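Long-range contacts in tumor necrosis factor ligand superfamily member 13 (PDB 1U5Z), which acts as a homotrimeric cytokine, APRIL, whose TNF-homology domain binds the receptors TACI and BCMA and plays a role in regulating tumor cell growth: residues 70-75 and 115-120; 25-30 and 41-46. All blocks are in the same frame, centred on the assembly; numbering follows the deposited sequence.

Interaction 1. Residues 70-75 and 115-120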
ATOM      1  N   GLN A  70      -9.905  -8.857   3.996  1.00 32.03           N
ATOM      2  CA  GLN A  70     -10.672  -7.705   4.464  1.00 34.01           C
ATOM      3  C   GLN A  70     -11.476  -7.088   3.319  1.00 34.49           C
ATOM      4  O   GLN A  70     -11.047  -7.127   2.167  1.00 35.06           O
ATOM      5  CB  GLN A  70      -9.732  -6.652   5.073  1.00 34.55           C
ATOM      6  CG  GLN A  70      -8.279  -6.698   4.542  1.00 36.07           C
ATOM      7  CD  GLN A  70      -7.503  -5.451   4.862  1.00 42.68           C
ATOM      8  OE1 GLN A  70      -8.051  -4.514   5.434  1.00 52.45           O
ATOM      9  NE2 GLN A  70      -6.234  -5.422   4.499  1.00 42.11           N
ATOM     10  N   VAL A  71     -12.623  -6.496   3.654  1.00 33.36           N
ATOM     11  CA  VAL A  71     -13.526  -5.880   2.676  1.00 31.68           C
ATOM     12  C   VAL A  71     -13.877  -4.463   3.137  1.00 29.77           C
ATOM     13  O   VAL A  71     -14.611  -4.282   4.099  1.00 32.81           O
ATOM     14  CB  VAL A  71     -14.823  -6.703   2.504  1.00 30.75           C
ATOM     15  CG1 VAL A  71     -15.788  -6.015   1.536  1.00 29.77           C
ATOM     16  CG2 VAL A  71     -14.504  -8.119   2.028  1.00 30.73           C
ATOM     17  N   VAL A  72     -13.342  -3.464   2.444  1.00 30.02           N
ATOM     18  CA  VAL A  72     -13.583  -2.066   2.780  1.00 26.73           C
ATOM     19  C   VAL A  72     -14.675  -1.499   1.885  1.00 26.49           C
ATOM     20  O   VAL A  72     -14.515  -1.450   0.670  1.00 26.52           O
ATOM     21  CB  VAL A  72     -12.320  -1.234   2.623  1.00 26.98           C
ATOM     22  CG1 VAL A  72     -12.570   0.195   3.069  1.00 28.19           C
ATOM     23  CG2 VAL A  72     -11.178  -1.855   3.429  1.00 28.08           C
ATOM     24  N   SER A  73     -15.772  -1.060   2.499  1.00 24.36           N
ATOM     25  CA  SER A  73     -16.940  -0.583   1.772  1.00 25.45           C
ATOM     26  C   SER A  73     -17.460   0.738   2.307  1.00 25.27           C
ATOM     27  O   SER A  73     -17.062   1.192   3.366  1.00 22.50           O
ATOM     28  CB  SER A  73     -18.045  -1.652   1.817  1.00 27.18           C
ATOM     29  OG  SER A  73     -17.643  -2.762   2.607  1.00 30.01           O
ATOM     30  N   ARG A  74     -18.327   1.375   1.529  1.00 30.32           N
ATOM     31  CA  ARG A  74     -19.059   2.550   1.972  1.00 32.74           C
ATOM     32  C   ARG A  74     -20.552   2.326   1.746  1.00 34.69           C
ATOM     33  O   ARG A  74     -20.952   1.646   0.801  1.00 33.81           O
ATOM     34  CB  ARG A  74     -18.588   3.806   1.219  1.00 35.56           C
ATOM     35  CG  ARG A  74     -19.513   4.269   0.073  1.00 38.77           C
ATOM     36  CD  ARG A  74     -19.160   5.622  -0.498  1.00 42.40           C
ATOM     37  NE  ARG A  74     -18.440   5.516  -1.761  1.00 44.63           N
ATOM     38  CZ  ARG A  74     -18.978   5.662  -2.968  1.00 45.82           C
ATOM     39  NH1 ARG A  74     -20.272   5.929  -3.121  1.00 48.09           N
ATOM     40  NH2 ARG A  74     -18.206   5.538  -4.041  1.00 47.97           N
ATOM     41  N   GLU A  75     -21.371   2.918   2.607  1.00 36.06           N
ATOM     42  CA  GLU A  75     -22.806   2.933   2.413  1.00 36.47           C
ATOM     43  C   GLU A  75     -23.306   4.371   2.526  1.00 38.67           C
ATOM     44  O   GLU A  75     -23.134   5.008   3.558  1.00 39.26           O
ATOM     45  CB  GLU A  75     -23.494   2.025   3.433  1.00 36.50           C
ATOM     46  CG  GLU A  75     -24.966   1.785   3.136  1.00 35.07           C
ATOM     47  CD  GLU A  75     -25.559   0.621   3.910  1.00 36.89           C
ATOM     48  OE1 GLU A  75     -26.802   0.423   3.836  1.00 39.45           O
ATOM     49  OE2 GLU A  75     -24.797  -0.101   4.585  1.00 35.62           O
ATOM     50  N   ILE A 115     -18.158   4.056   6.574  1.00 30.79           N
ATOM     51  CA  ILE A 115     -17.059   3.235   6.089  1.00 29.42           C
ATOM     52  C   ILE A 115     -16.903   2.036   7.015  1.00 31.68           C
ATOM     53  O   ILE A 115     -16.866   2.193   8.235  1.00 30.41           O
ATOM     54  CB  ILE A 115     -15.750   4.040   6.065  1.00 28.50           C
ATOM     55  CG1 ILE A 115     -15.932   5.347   5.278  1.00 29.42           C
ATOM     56  CG2 ILE A 115     -14.613   3.183   5.455  1.00 23.91           C
ATOM     57  CD1 ILE A 115     -15.979   5.182   3.747  1.00 28.12           C
ATOM     58  N   THR A 116     -16.816   0.841   6.436  1.00 34.04           N
ATOM     59  CA  THR A 116     -16.621  -0.379   7.222  1.00 37.29           C
ATOM     60  C   THR A 116     -15.442  -1.194   6.734  1.00 37.38           C
ATOM     61  O   THR A 116     -15.060  -1.131   5.566  1.00 36.97           O
ATOM     62  CB  THR A 116     -17.885  -1.272   7.231  1.00 38.73           C
ATOM     63  OG1 THR A 116     -18.534  -1.244   5.950  1.00 42.28           O
ATOM     64  CG2 THR A 116     -18.923  -0.726   8.204  1.00 38.85           C
ATOM     65  N   VAL A 117     -14.873  -1.953   7.663  1.00 36.75           N
ATOM     66  CA  VAL A 117     -13.844  -2.933   7.361  1.00 36.83           C
ATOM     67  C   VAL A 117     -14.355  -4.254   7.930  1.00 34.35           C
ATOM     68  O   VAL A 117     -14.295  -4.478   9.134  1.00 34.54           O
ATOM     69  CB  VAL A 117     -12.488  -2.532   7.991  1.00 35.68           C
ATOM     70  CG1 VAL A 117     -11.407  -3.551   7.651  1.00 36.45           C
ATOM     71  CG2 VAL A 117     -12.070  -1.165   7.513  1.00 36.50           C
ATOM     72  N   LYS A 118     -14.905  -5.095   7.062  1.00 33.52           N
ATOM     73  CA  LYS A 118     -15.477  -6.372   7.467  1.00 33.29           C
ATOM     74  C   LYS A 118     -14.683  -7.552   6.932  1.00 31.30           C
ATOM     75  O   LYS A 118     -14.062  -7.471   5.882  1.00 28.99           O
ATOM     76  CB  LYS A 118     -16.915  -6.486   6.965  1.00 34.64           C
ATOM     77  CG  LYS A 118     -17.863  -5.501   7.607  1.00 36.43           C
ATOM     78  CD  LYS A 118     -19.216  -5.500   6.923  1.00 36.21           C
ATOM     79  CE  LYS A 118     -20.117  -4.454   7.542  1.00 36.74           C
ATOM     80  NZ  LYS A 118     -21.416  -4.347   6.840  1.00 38.07           N
ATOM     81  N   ILE A 119     -14.735  -8.662   7.661  1.00 31.39           N
ATOM     82  CA  ILE A 119     -14.138  -9.917   7.232  1.00 30.42           C
ATOM     83  C   ILE A 119     -15.261 -10.939   7.131  1.00 29.12           C
ATOM     84  O   ILE A 119     -15.919 -11.204   8.135  1.00 27.83           O
ATOM     85  CB  ILE A 119     -13.072 -10.347   8.238  1.00 30.71           C
ATOM     86  CG1 ILE A 119     -11.914  -9.351   8.189  1.00 33.05           C
ATOM     87  CG2 ILE A 119     -12.568 -11.769   7.931  1.00 30.17           C
ATOM     88  CD1 ILE A 119     -11.105  -9.333   9.412  1.00 35.39           C
ATOM     89  N   PRO A 120     -15.481 -11.519   5.942  1.00 29.30           N
ATOM     90  CA  PRO A 120     -16.680 -12.344   5.695  1.00 26.65           C
ATOM     91  C   PRO A 120     -16.768 -13.689   6.428  1.00 26.30           C
ATOM     92  O   PRO A 120     -17.716 -14.426   6.156  1.00 27.07           O
ATOM     93  CB  PRO A 120     -16.639 -12.593   4.177  1.00 27.29           C
ATOM     94  CG  PRO A 120     -15.607 -11.643   3.638  1.00 28.03           C
ATOM     95  CD  PRO A 120     -14.625 -11.438   4.741  1.00 27.86           C
TER
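Val72 and Val117 face each other as a non-hydrogen-bonded antiparallel pair, and their methyls pack on the inner side of the sheet. CG2 of Val72 lies 4.2 Å from CG2 of Val117. The other methyl of Val72, CG1, is anti to its own backbone N (chi1 -176°). It therefore leans along the strand to Ile115, where it meets CG2 at 4.3 Å. The end of Ile115 reaches back across the pair: its CD1 sits 3.9 Å from CB of Arg74. Beyond CB the arginine leads away from 115-120, and its guanidinium forms a salt bridge with Glu81. Gln70 runs side by side with Val117, and its NE2 is bonded to the carbonyl of Ser57. Strand 51-61 backs this face, with Leu55 and Ser57 against Val72.

The two strands are neighbours in the antiparallel jelly-roll sandwich of the TNF family. Two hydrogen-bonded pairs, Val71 with Lys118 and Ser73 with Thr116, give four backbone bonds. The bond from Val71 N to Lys118 O is 2.8 Å long but bent, 138° at the hydrogen. The return bond from Lys118 N to Val71 O is 3.1 Å and nearly straight at 170°. Between the pairs Val72 CA gives a CA-H...O contact to Thr116 O, and Ile115 CA gives one to Ser73 O just beyond them.

The other face is more loosely packed across the two strands. Ser73 and Thr116 are still buried, with Glu25 against Thr116 and Lys118. Ser73 OG stays 3.8 Å from Thr116 OG1 and has no polar partner. Lys118 packs along Glu25, a nearer acid than Glu75, whose OE2 is 5.9 Å from Lys118 NZ. The face opens to solvent toward Val71, Lys118 and Pro120, whose CG touches Val71 CG2.

Interaction 2. Residues 25-30 and 41-46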
ATOM      1  N   GLU A  25     -15.847  -7.777  12.718  1.00 31.26           N
ATOM      2  CA  GLU A  25     -15.472  -6.372  12.577  1.00 31.68           C
ATOM      3  C   GLU A  25     -14.507  -5.937  13.665  1.00 29.45           C
ATOM      4  O   GLU A  25     -14.235  -6.671  14.606  1.00 28.24           O
ATOM      5  CB  GLU A  25     -16.731  -5.498  12.603  1.00 33.81           C
ATOM      6  CG  GLU A  25     -17.239  -5.123  11.217  1.00 35.64           C
ATOM      7  CD  GLU A  25     -18.726  -4.799  11.188  1.00 36.81           C
ATOM      8  OE1 GLU A  25     -19.534  -5.592  11.726  1.00 33.34           O
ATOM      9  OE2 GLU A  25     -19.086  -3.752  10.612  1.00 38.98           O
ATOM     10  N   VAL A  26     -13.992  -4.728  13.515  1.00 29.04           N
ATOM     11  CA  VAL A  26     -13.062  -4.147  14.466  1.00 29.11           C
ATOM     12  C   VAL A  26     -13.655  -2.865  15.027  1.00 28.38           C
ATOM     13  O   VAL A  26     -14.168  -2.050  14.280  1.00 26.47           O
ATOM     14  CB  VAL A  26     -11.713  -3.820  13.780  1.00 29.27           C
ATOM     15  CG1 VAL A  26     -10.735  -3.178  14.758  1.00 28.79           C
ATOM     16  CG2 VAL A  26     -11.104  -5.081  13.173  1.00 30.86           C
ATOM     17  N   MET A  27     -13.593  -2.705  16.345  1.00 30.49           N
ATOM     18  CA  MET A  27     -13.835  -1.418  16.988  1.00 32.79           C
ATOM     19  C   MET A  27     -12.533  -0.603  16.885  1.00 32.23           C
ATOM     20  O   MET A  27     -11.487  -1.056  17.328  1.00 32.80           O
ATOM     21  CB  MET A  27     -14.231  -1.611  18.455  1.00 35.58           C
ATOM     22  CG  MET A  27     -15.408  -2.575  18.704  1.00 39.07           C
ATOM     23  SD  MET A  27     -16.987  -1.995  18.054  1.00 43.72           S
ATOM     24  CE  MET A  27     -17.676  -1.117  19.476  1.00 41.68           C
ATOM     25  N   TRP A  28     -12.595   0.583  16.288  1.00 30.63           N
ATOM     26  CA  TRP A  28     -11.405   1.379  16.002  1.00 29.31           C
ATOM     27  C   TRP A  28     -11.212   2.534  16.987  1.00 29.71           C
ATOM     28  O   TRP A  28     -12.185   3.024  17.578  1.00 28.77           O
ATOM     29  CB  TRP A  28     -11.511   1.953  14.600  1.00 30.22           C
ATOM     30  CG  TRP A  28     -11.486   0.952  13.515  1.00 28.91           C
ATOM     31  CD1 TRP A  28     -12.521   0.601  12.709  1.00 27.81           C
ATOM     32  CD2 TRP A  28     -10.364   0.176  13.093  1.00 28.58           C
ATOM     33  NE1 TRP A  28     -12.117  -0.349  11.802  1.00 29.68           N
ATOM     34  CE2 TRP A  28     -10.791  -0.627  12.009  1.00 31.80           C
ATOM     35  CE3 TRP A  28      -9.030   0.086  13.506  1.00 28.55           C
ATOM     36  CZ2 TRP A  28      -9.934  -1.519  11.339  1.00 28.35           C
ATOM     37  CZ3 TRP A  28      -8.178  -0.793  12.844  1.00 29.89           C
ATOM     38  CH2 TRP A  28      -8.635  -1.585  11.772  1.00 28.36           C
ATOM     39  N   GLN A  29      -9.960   2.975  17.142  1.00 29.11           N
ATOM     40  CA  GLN A  29      -9.617   4.082  18.050  1.00 30.53           C
ATOM     41  C   GLN A  29      -8.511   4.984  17.447  1.00 29.85           C
ATOM     42  O   GLN A  29      -7.521   4.482  16.928  1.00 24.53           O
ATOM     43  CB  GLN A  29      -9.207   3.553  19.437  1.00 32.10           C
ATOM     44  CG  GLN A  29      -7.746   3.098  19.568  1.00 35.64           C
ATOM     45  CD  GLN A  29      -7.414   2.517  20.941  1.00 36.93           C
ATOM     46  OE1 GLN A  29      -7.703   1.355  21.221  1.00 35.71           O
ATOM     47  NE2 GLN A  29      -6.780   3.320  21.784  1.00 37.82           N
ATOM     48  N   PRO A  30      -8.653   6.309  17.531  1.00 29.11           N
ATOM     49  CA  PRO A  30      -7.679   7.196  16.875  1.00 27.38           C
ATOM     50  C   PRO A  30      -6.354   7.256  17.643  1.00 25.91           C
ATOM     51  O   PRO A  30      -6.389   7.350  18.873  1.00 26.22           O
ATOM     52  CB  PRO A  30      -8.374   8.569  16.877  1.00 26.57           C
ATOM     53  CG  PRO A  30      -9.666   8.401  17.655  1.00 26.83           C
ATOM     54  CD  PRO A  30      -9.676   7.064  18.278  1.00 25.83           C
ATOM     55  N   GLN A  41     -16.787   5.714  15.071  1.00 36.87           N
ATOM     56  CA  GLN A  41     -17.791   5.420  16.088  1.00 38.56           C
ATOM     57  C   GLN A  41     -17.915   3.902  16.250  1.00 38.58           C
ATOM     58  O   GLN A  41     -18.836   3.286  15.720  1.00 40.08           O
ATOM     59  CB  GLN A  41     -19.141   6.035  15.699  1.00 38.77           C
ATOM     60  CG  GLN A  41     -19.141   7.562  15.638  1.00 40.25           C
ATOM     61  CD  GLN A  41     -20.509   8.152  15.293  1.00 41.55           C
ATOM     62  OE1 GLN A  41     -21.490   7.423  15.122  1.00 42.34           O
ATOM     63  NE2 GLN A  41     -20.575   9.476  15.203  1.00 42.57           N
ATOM     64  N   GLY A  42     -16.971   3.305  16.974  1.00 37.99           N
ATOM     65  CA  GLY A  42     -16.975   1.868  17.203  1.00 37.90           C
ATOM     66  C   GLY A  42     -16.424   1.107  16.012  1.00 37.22           C
ATOM     67  O   GLY A  42     -15.294   1.357  15.603  1.00 35.51           O
ATOM     68  N   ASP A  43     -17.215   0.196  15.441  1.00 37.05           N
ATOM     69  CA  ASP A  43     -16.744  -0.607  14.298  1.00 38.23           C
ATOM     70  C   ASP A  43     -16.825   0.075  12.916  1.00 36.13           C
ATOM     71  O   ASP A  43     -16.401  -0.510  11.913  1.00 34.35           O
ATOM     72  CB  ASP A  43     -17.392  -2.014  14.264  1.00 39.74           C
ATOM     73  CG  ASP A  43     -18.911  -1.988  14.349  1.00 43.61           C
ATOM     74  OD1 ASP A  43     -19.522  -0.933  14.084  1.00 47.67           O
ATOM     75  OD2 ASP A  43     -19.583  -2.995  14.681  1.00 47.78           O
ATOM     76  N   ILE A  44     -17.336   1.305  12.875  1.00 33.83           N
ATOM     77  CA  ILE A  44     -17.444   2.076  11.636  1.00 32.80           C
ATOM     78  C   ILE A  44     -16.695   3.400  11.749  1.00 31.72           C
ATOM     79  O   ILE A  44     -16.224   3.769  12.826  1.00 32.07           O
ATOM     80  CB  ILE A  44     -18.921   2.342  11.304  1.00 34.45           C
ATOM     81  CG1 ILE A  44     -19.470   3.482  12.174  1.00 35.34           C
ATOM     82  CG2 ILE A  44     -19.737   1.050  11.498  1.00 36.56           C
ATOM     83  CD1 ILE A  44     -20.884   3.899  11.853  1.00 37.68           C
ATOM     84  N   VAL A  45     -16.592   4.100  10.623  1.00 28.96           N
ATOM     85  CA  VAL A  45     -16.096   5.467  10.584  1.00 27.80           C
ATOM     86  C   VAL A  45     -17.085   6.283   9.763  1.00 26.63           C
ATOM     87  O   VAL A  45     -17.265   6.014   8.586  1.00 27.34           O
ATOM     88  CB  VAL A  45     -14.689   5.557   9.946  1.00 30.46           C
ATOM     89  CG1 VAL A  45     -14.125   6.974  10.053  1.00 28.27           C
ATOM     90  CG2 VAL A  45     -13.726   4.573  10.603  1.00 32.88           C
ATOM     91  N   ARG A  46     -17.750   7.253  10.391  1.00 25.42           N
ATOM     92  CA  ARG A  46     -18.616   8.182   9.674  1.00 24.12           C
ATOM     93  C   ARG A  46     -17.811   9.231   8.913  1.00 23.59           C
ATOM     94  O   ARG A  46     -16.758   9.665   9.358  1.00 22.52           O
ATOM     95  CB  ARG A  46     -19.583   8.864  10.633  1.00 28.77           C
ATOM     96  CG  ARG A  46     -20.628   7.907  11.209  1.00 32.94           C
ATOM     97  CD  ARG A  46     -21.956   8.541  11.507  1.00 36.62           C
ATOM     98  NE  ARG A  46     -23.037   7.552  11.632  1.00 41.58           N
ATOM     99  CZ  ARG A  46     -24.171   7.545  10.917  1.00 44.55           C
ATOM    100  NH1 ARG A  46     -24.421   8.479   9.999  1.00 45.83           N
ATOM    101  NH2 ARG A  46     -25.072   6.592  11.130  1.00 45.46           N
TER
HETATM  102  O   HOH W   1     -14.403  -2.237  11.062  1.00 40.73           O
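Glu25 and Asp43 bring their carboxylates together as stacked plates, the planes only 14° apart. OE1 of Glu25 is 3.9 Å from OD2 of Asp43. Lower down, the two CB atoms touch at the same distance. Asp43 holds its CG between its own backbone N and carbonyl carbon (chi1 52°), which lays the carboxylate out beside the end of Glu25, where the two groups stack.

Met27 comes at the turn from another side. Its chain is bent at chi2 and chi3, so SD lies 3.4 Å from Asp43 N and CE rests near the CA of Gly42. Gly42 and Asp43 form the type II' turn between strands 38-41 and 44-47; the positive phi of Gly42 belongs to it.

Trp28 N gives a nearly straight bond, 171° at the hydrogen, to Gly42 O at 2.9 Å. The donor stands above the carbonyl plane. The indole presents its edge to Asp43 O, while CG1 of Val26 covers one face, over the ring centre and 3.6 Å above its plane. Water 1 bridges this edge: it accepts from Trp28 NE1 and donates to Asp43 O at 2.8 Å. Val26 O adds a CA-H...O contact with Asp43 CA.

The backbone and water bonds thus hold the hairpin turn to strand 24-34. The stacked acids probably repel each other, which could raise the proton affinity of one; the nearby Lys118 would partly offset this.

Strand 114-119 ties the two contacts together. It pairs with 68-75 in interaction 1 and also neighbours both 24-34 and 44-47, the strands of interaction 2. Ile115 N probably bonds to Val45 O at 2.9 Å, and the aliphatic end of Lys118 packs on Glu25. The centres lie 11 Å apart. Interaction 1 is mostly buried, a regular strand pair with a repeating backbone ladder and a branched aliphatic face. Interaction 2 is only partly buried. There a hairpin turn meets a strand through one direct backbone bond, a water bridge and a thioether, with two acids stacked at the edge despite their like charge. Neither contact touches another subunit of the trimer.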